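Local coordinates for mannan endo-1,4-beta-mannosidase (Cryptopygus antarcticus, PDB 4OOU), which hydrolyses internal beta-1,4-mannosidic linkages in mannans, galactomannans and glucomannans, yielding mostly short manno-oligosaccharides, at residues Y119-N124 / K170-A175; E21-K24 / N29-Y32. One frame throughout, in Å; residues are numbered along the deposited sequence.

Interaction 1 (Y119-N124 / K170-A175); sequences YANGQN and KPSLAA
The carboxamide of Asn121 is the one flat group here, with the puckered ring of Pro171 beside it. The two side chains pass each other at a slant without stacking, and it is the CD corner of the proline that comes nearest the amide. CG of Asn121 stands anti to the backbone N (chi1 -173°), which brings the amide up to that corner. OG of Ser172 reaches the backbone of Ala120 and Asn121. It lies 2.9 Å from Asn121 N, 3.5 Å from Ala120 CB and 3.6 Å from Asn121 CB, against the last turn of the helix. The two beta carbons, Asn121 CB and Ser172 CB, are 3.8 Å apart. The buried hydroxyl is hydrogen-bonded to Val125 O and more weakly to Leu117 O, so it ties the serine to the chain before and after the helix terminus. That terminus is a Schellman motif with Asn124, at positive phi, as its C-prime residue. Ser172 itself sits inside a type I turn closed by the 2.8 Å bond from Leu173 N to Lys170 O. Helix 109-122 thus ends against the turn that leads into strand 173-177 of the (beta/alpha)8 barrel. This strand runs parallel to strand 126-133, where Ala174 and, just ahead of the strand, Ser172 bond Leu127, while Tyr119 packs on Lys66 and Ile69 of helix 58-74.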
loop_
_atom_site.group_PDB
_atom_site.type_symbol
_atom_site.label_atom_id
_atom_site.label_comp_id
_atom_site.label_asym_id
_atom_site.label_seq_id
_atom_site.Cartn_x
_atom_site.Cartn_y
_atom_site.Cartn_z
ATOM N N TYR A 119 5.950 15.521 10.094
ATOM C CA TYR A 119 7.140 15.107 10.818
ATOM C C TYR A 119 7.991 14.328 9.854
ATOM O O TYR A 119 9.210 14.493 9.800
ATOM C CB TYR A 119 6.811 14.239 12.040
ATOM C CG TYR A 119 8.045 13.916 12.811
ATOM C CD1 TYR A 119 8.520 14.767 13.780
ATOM C CD2 TYR A 119 8.781 12.770 12.534
ATOM C CE1 TYR A 119 9.679 14.474 14.491
ATOM C CE2 TYR A 119 9.944 12.469 13.221
ATOM C CZ TYR A 119 10.394 13.322 14.205
ATOM O OH TYR A 119 11.552 13.038 14.900
ATOM N N ALA A 120 7.312 13.494 9.080
ATOM C CA ALA A 120 7.943 12.605 8.133
ATOM C C ALA A 120 8.700 13.391 7.074
ATOM O O ALA A 120 9.820 13.036 6.691
ATOM C CB ALA A 120 6.865 11.752 7.458
ATOM N N ASN A 121 8.032 14.423 6.573
ATOM C CA ASN A 121 8.624 15.398 5.680
ATOM C C ASN A 121 9.938 15.911 6.213
ATOM O O ASN A 121 10.893 15.968 5.478
ATOM C CB ASN A 121 7.666 16.574 5.459
ATOM C CG ASN A 121 8.166 17.540 4.412
ATOM O OD1 ASN A 121 7.541 17.739 3.363
ATOM N ND2 ASN A 121 9.318 18.112 4.671
ATOM N N GLY A 122 9.992 16.276 7.486
ATOM C CA GLY A 122 11.214 16.837 8.074
ATOM C C GLY A 122 12.393 15.874 8.068
ATOM O O GLY A 122 13.558 16.281 8.105
ATOM N N GLN A 123 12.063 14.588 7.987
ATOM C CA GLN A 123 13.042 13.513 7.968
ATOM C C GLN A 123 13.275 12.956 6.569
ATOM O O GLN A 123 13.968 11.946 6.396
ATOM C CB GLN A 123 12.538 12.401 8.847
ATOM C CG GLN A 123 12.244 12.802 10.283
ATOM C CD GLN A 123 13.489 13.340 10.986
ATOM O OE1 GLN A 123 13.410 14.268 11.782
ATOM N NE2 GLN A 123 14.640 12.769 10.678
ATOM N N ASN A 124 12.708 13.637 5.575
ATOM C CA ASN A 124 12.770 13.176 4.211
ATOM C C ASN A 124 12.327 11.717 4.066
ATOM O O ASN A 124 13.048 10.858 3.521
ATOM C CB ASN A 124 14.151 13.429 3.629
ATOM C CG ASN A 124 14.424 14.925 3.404
ATOM O OD1 ASN A 124 13.558 15.698 2.940
ATOM N ND2 ASN A 124 15.628 15.336 3.747
ATOM N N LYS A 170 0.547 17.866 0.930
ATOM C CA LYS A 170 1.608 17.358 1.793
ATOM C C LYS A 170 2.559 16.443 1.011
ATOM O O LYS A 170 2.238 15.290 0.687
ATOM C CB LYS A 170 0.988 16.690 3.036
ATOM C CG LYS A 170 1.186 17.513 4.295
ATOM C CD LYS A 170 -0.091 17.796 5.041
ATOM C CE LYS A 170 0.217 18.686 6.238
ATOM N NZ LYS A 170 -0.859 19.646 6.585
ATOM N N PRO A 171 3.733 16.978 0.654
ATOM C CA PRO A 171 4.582 16.249 -0.296
ATOM C C PRO A 171 5.073 14.914 0.247
ATOM O O PRO A 171 5.375 13.999 -0.523
ATOM C CB PRO A 171 5.757 17.212 -0.510
ATOM C CG PRO A 171 5.202 18.558 -0.184
ATOM C CD PRO A 171 4.310 18.296 0.988
ATOM N N SER A 172 5.128 14.850 1.574
ATOM C CA SER A 172 5.423 13.661 2.322
ATOM C C SER A 172 4.462 12.481 2.048
ATOM O O SER A 172 4.816 11.322 2.315
ATOM C CB SER A 172 5.390 13.997 3.802
ATOM O OG SER A 172 6.498 13.367 4.396
ATOM N N LEU A 173 3.259 12.779 1.551
ATOM C CA LEU A 173 2.268 11.748 1.257
ATOM C C LEU A 173 2.502 11.223 -0.130
ATOM O O LEU A 173 2.053 11.805 -1.116
ATOM C CB LEU A 173 0.844 12.286 1.377
ATOM C CG LEU A 173 -0.356 11.333 1.214
ATOM C CD1 LEU A 173 -0.170 10.036 1.964
ATOM C CD2 LEU A 173 -1.608 12.006 1.713
ATOM N N ALA A 174 3.226 10.115 -0.203
ATOM C CA ALA A 174 3.567 9.532 -1.472
ATOM C C ALA A 174 2.352 8.930 -2.179
ATOM O O ALA A 174 2.147 9.165 -3.343
ATOM C CB ALA A 174 4.653 8.481 -1.273
ATOM N N ALA A 175 1.555 8.147 -1.466
ATOM C CA ALA A 175 0.440 7.393 -2.090
ATOM C C ALA A 175 -0.614 6.915 -1.096
ATOM O O ALA A 175 -0.352 6.739 0.108
ATOM C CB ALA A 175 0.991 6.202 -2.829
#

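Interaction 2 (E21-K24 / N29-Y32); sequences EFLK and NFYY
Tyr32 and the backbone of Glu21 and Phe22 form the close-packed end of this contact. The ring of Tyr32 is laid back along the incoming chain by its chi1 (-172°), with CG opposite the backbone N: Phe22 C is 3.5 Å from Tyr32 CD1, Leu23 N meets the ring edge, and Glu21 CB rests 3.6 Å from Tyr32 CZ. Tyr32 OH lies 2.9 Å from Glu21 O; Asn382 N is hydrogen-bonded to this hydroxyl. Replacing Tyr32 by an alanine is likely to open a gap beside Glu21 and Phe22 and deprive Asn382 N of its hydroxyl partner. Leu23 continues the packing with both branches: CD1 slants to 3.6 Å from Phe30 CD1, and CD2 lies 3.2 Å from Tyr31 O, with Tyr32 CB farther off. The backbones meet at the start of a beta-hairpin, strands 24-26 and 29-32, in which Lys24 and Tyr31 form an antiparallel hydrogen-bonded pair. Lys24 N reaches Tyr31 O at 2.8 Å, almost straight (174°) and in the carbonyl plane, whereas Tyr31 N comes to Lys24 O at 2.9 Å from well above the plane of the Lys24 carbonyl. Strand 29-32 pairs in turn with barrel strand 35-43, and the buried Phe30 sets its ring edge-to-face with Phe276, consistent with a hairpin closing the bottom of the (beta/alpha)8 barrel. On the looser side, the side chains of Lys24 and Tyr31 share a sheet face but their ends diverge. Lys24, an exposed residue, bends at chi3 and its end leads away from Tyr31, with only its first carbons near the tyrosine carbonyl.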
loop_
_atom_site.group_PDB
_atom_site.type_symbol
_atom_site.label_atom_id
_atom_site.label_comp_id
_atom_site.label_asym_id
_atom_site.label_seq_id
_atom_site.Cartn_x
_atom_site.Cartn_y
_atom_site.Cartn_z
ATOM N N GLU A 21 7.094 19.936 -5.394
ATOM C CA GLU A 21 7.216 18.623 -6.018
ATOM C C GLU A 21 6.639 17.494 -5.158
ATOM O O GLU A 21 6.848 17.450 -3.941
ATOM C CB GLU A 21 8.678 18.343 -6.341
ATOM C CG GLU A 21 9.176 19.061 -7.585
ATOM C CD GLU A 21 8.427 18.567 -8.805
ATOM O OE1 GLU A 21 8.401 17.310 -9.000
ATOM O OE2 GLU A 21 7.838 19.418 -9.523
ATOM N N PHE A 22 5.898 16.599 -5.812
ATOM C CA PHE A 22 5.382 15.388 -5.198
ATOM C C PHE A 22 5.967 14.219 -5.942
ATOM O O PHE A 22 6.522 14.386 -7.003
ATOM C CB PHE A 22 3.858 15.338 -5.285
ATOM C CG PHE A 22 3.186 16.512 -4.632
ATOM C CD1 PHE A 22 3.022 17.724 -5.333
ATOM C CD2 PHE A 22 2.738 16.431 -3.316
ATOM C CE1 PHE A 22 2.421 18.828 -4.729
ATOM C CE2 PHE A 22 2.151 17.524 -2.705
ATOM C CZ PHE A 22 1.986 18.720 -3.413
ATOM N N LEU A 23 5.870 13.041 -5.349
ATOM C CA LEU A 23 6.241 11.787 -6.024
ATOM C C LEU A 23 5.238 11.536 -7.135
ATOM O O LEU A 23 4.043 11.564 -6.872
ATOM C CB LEU A 23 6.179 10.630 -5.013
ATOM C CG LEU A 23 7.113 9.423 -5.052
ATOM C CD1 LEU A 23 6.337 8.117 -5.220
ATOM C CD2 LEU A 23 8.230 9.561 -6.053
ATOM N N LYS A 24 5.712 11.323 -8.362
ATOM C CA LYS A 24 4.836 10.996 -9.504
ATOM C C LYS A 24 5.135 9.560 -9.903
ATOM O O LYS A 24 6.095 8.972 -9.406
ATOM C CB LYS A 24 5.073 11.917 -10.703
ATOM C CG LYS A 24 5.417 13.353 -10.319
ATOM C CD LYS A 24 5.630 14.276 -11.521
ATOM C CE LYS A 24 4.437 15.209 -11.751
ATOM N NZ LYS A 24 4.711 16.191 -12.836
ATOM N N ASN A 29 8.282 4.034 -13.827
ATOM C CA ASN A 29 9.031 4.590 -12.697
ATOM C C ASN A 29 8.312 5.605 -11.803
ATOM O O ASN A 29 7.435 6.355 -12.220
ATOM C CB ASN A 29 10.339 5.247 -13.177
ATOM C CG ASN A 29 11.261 4.304 -13.926
ATOM O OD1 ASN A 29 11.588 3.196 -13.486
ATOM N ND2 ASN A 29 11.728 4.779 -15.068
ATOM N N PHE A 30 8.757 5.641 -10.555
ATOM C CA PHE A 30 8.474 6.759 -9.706
ATOM C C PHE A 30 9.430 7.875 -10.069
ATOM O O PHE A 30 10.574 7.605 -10.407
ATOM C CB PHE A 30 8.671 6.385 -8.257
ATOM C CG PHE A 30 7.708 5.367 -7.773
ATOM C CD1 PHE A 30 6.363 5.640 -7.773
ATOM C CD2 PHE A 30 8.147 4.133 -7.302
ATOM C CE1 PHE A 30 5.474 4.718 -7.287
ATOM C CE2 PHE A 30 7.252 3.197 -6.844
ATOM C CZ PHE A 30 5.919 3.492 -6.821
ATOM N N TYR A 31 8.958 9.123 -10.023
ATOM C CA TYR A 31 9.852 10.273 -10.160
ATOM C C TYR A 31 9.627 11.246 -9.028
ATOM O O TYR A 31 8.510 11.453 -8.596
ATOM C CB TYR A 31 9.630 10.973 -11.497
ATOM C CG TYR A 31 10.006 10.146 -12.679
ATOM C CD1 TYR A 31 11.283 10.183 -13.193
ATOM C CD2 TYR A 31 9.084 9.303 -13.278
ATOM C CE1 TYR A 31 11.642 9.387 -14.279
ATOM C CE2 TYR A 31 9.422 8.520 -14.376
ATOM C CZ TYR A 31 10.704 8.563 -14.870
ATOM O OH TYR A 31 11.034 7.796 -15.964
ATOM N N TYR A 32 10.695 11.817 -8.518
ATOM C CA TYR A 32 10.588 12.976 -7.657
ATOM C C TYR A 32 11.567 14.051 -8.106
ATOM O O TYR A 32 12.780 13.865 -8.089
ATOM C CB TYR A 32 10.843 12.639 -6.189
ATOM C CG TYR A 32 10.539 13.835 -5.310
ATOM C CD1 TYR A 32 9.255 14.068 -4.882
ATOM C CD2 TYR A 32 11.524 14.766 -4.966
ATOM C CE1 TYR A 32 8.942 15.171 -4.112
ATOM C CE2 TYR A 32 11.220 15.886 -4.191
ATOM C CZ TYR A 32 9.915 16.086 -3.763
ATOM O OH TYR A 32 9.534 17.190 -2.987
#

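How the interactions relate
Along the chain the two contacts come in series: interaction 2 closes at residue 32, well before interaction 1 opens at 119. Their centres are 12 Å apart on the same side of the molecule, and they meet directly, with Pro171 CA 3.5 Å from Phe22 CD2 and Pro171 CB 3.6 Å from Glu21 O. Both reach the barrel sheet, interaction 2 through the hairpin beside strand 35-43 and interaction 1 through strand 173-177. The turn at 170-173 is therefore held between the end of helix 109-122 and the N-terminal segment, joining early and middle parts of the barrel away from the substrate-binding residues.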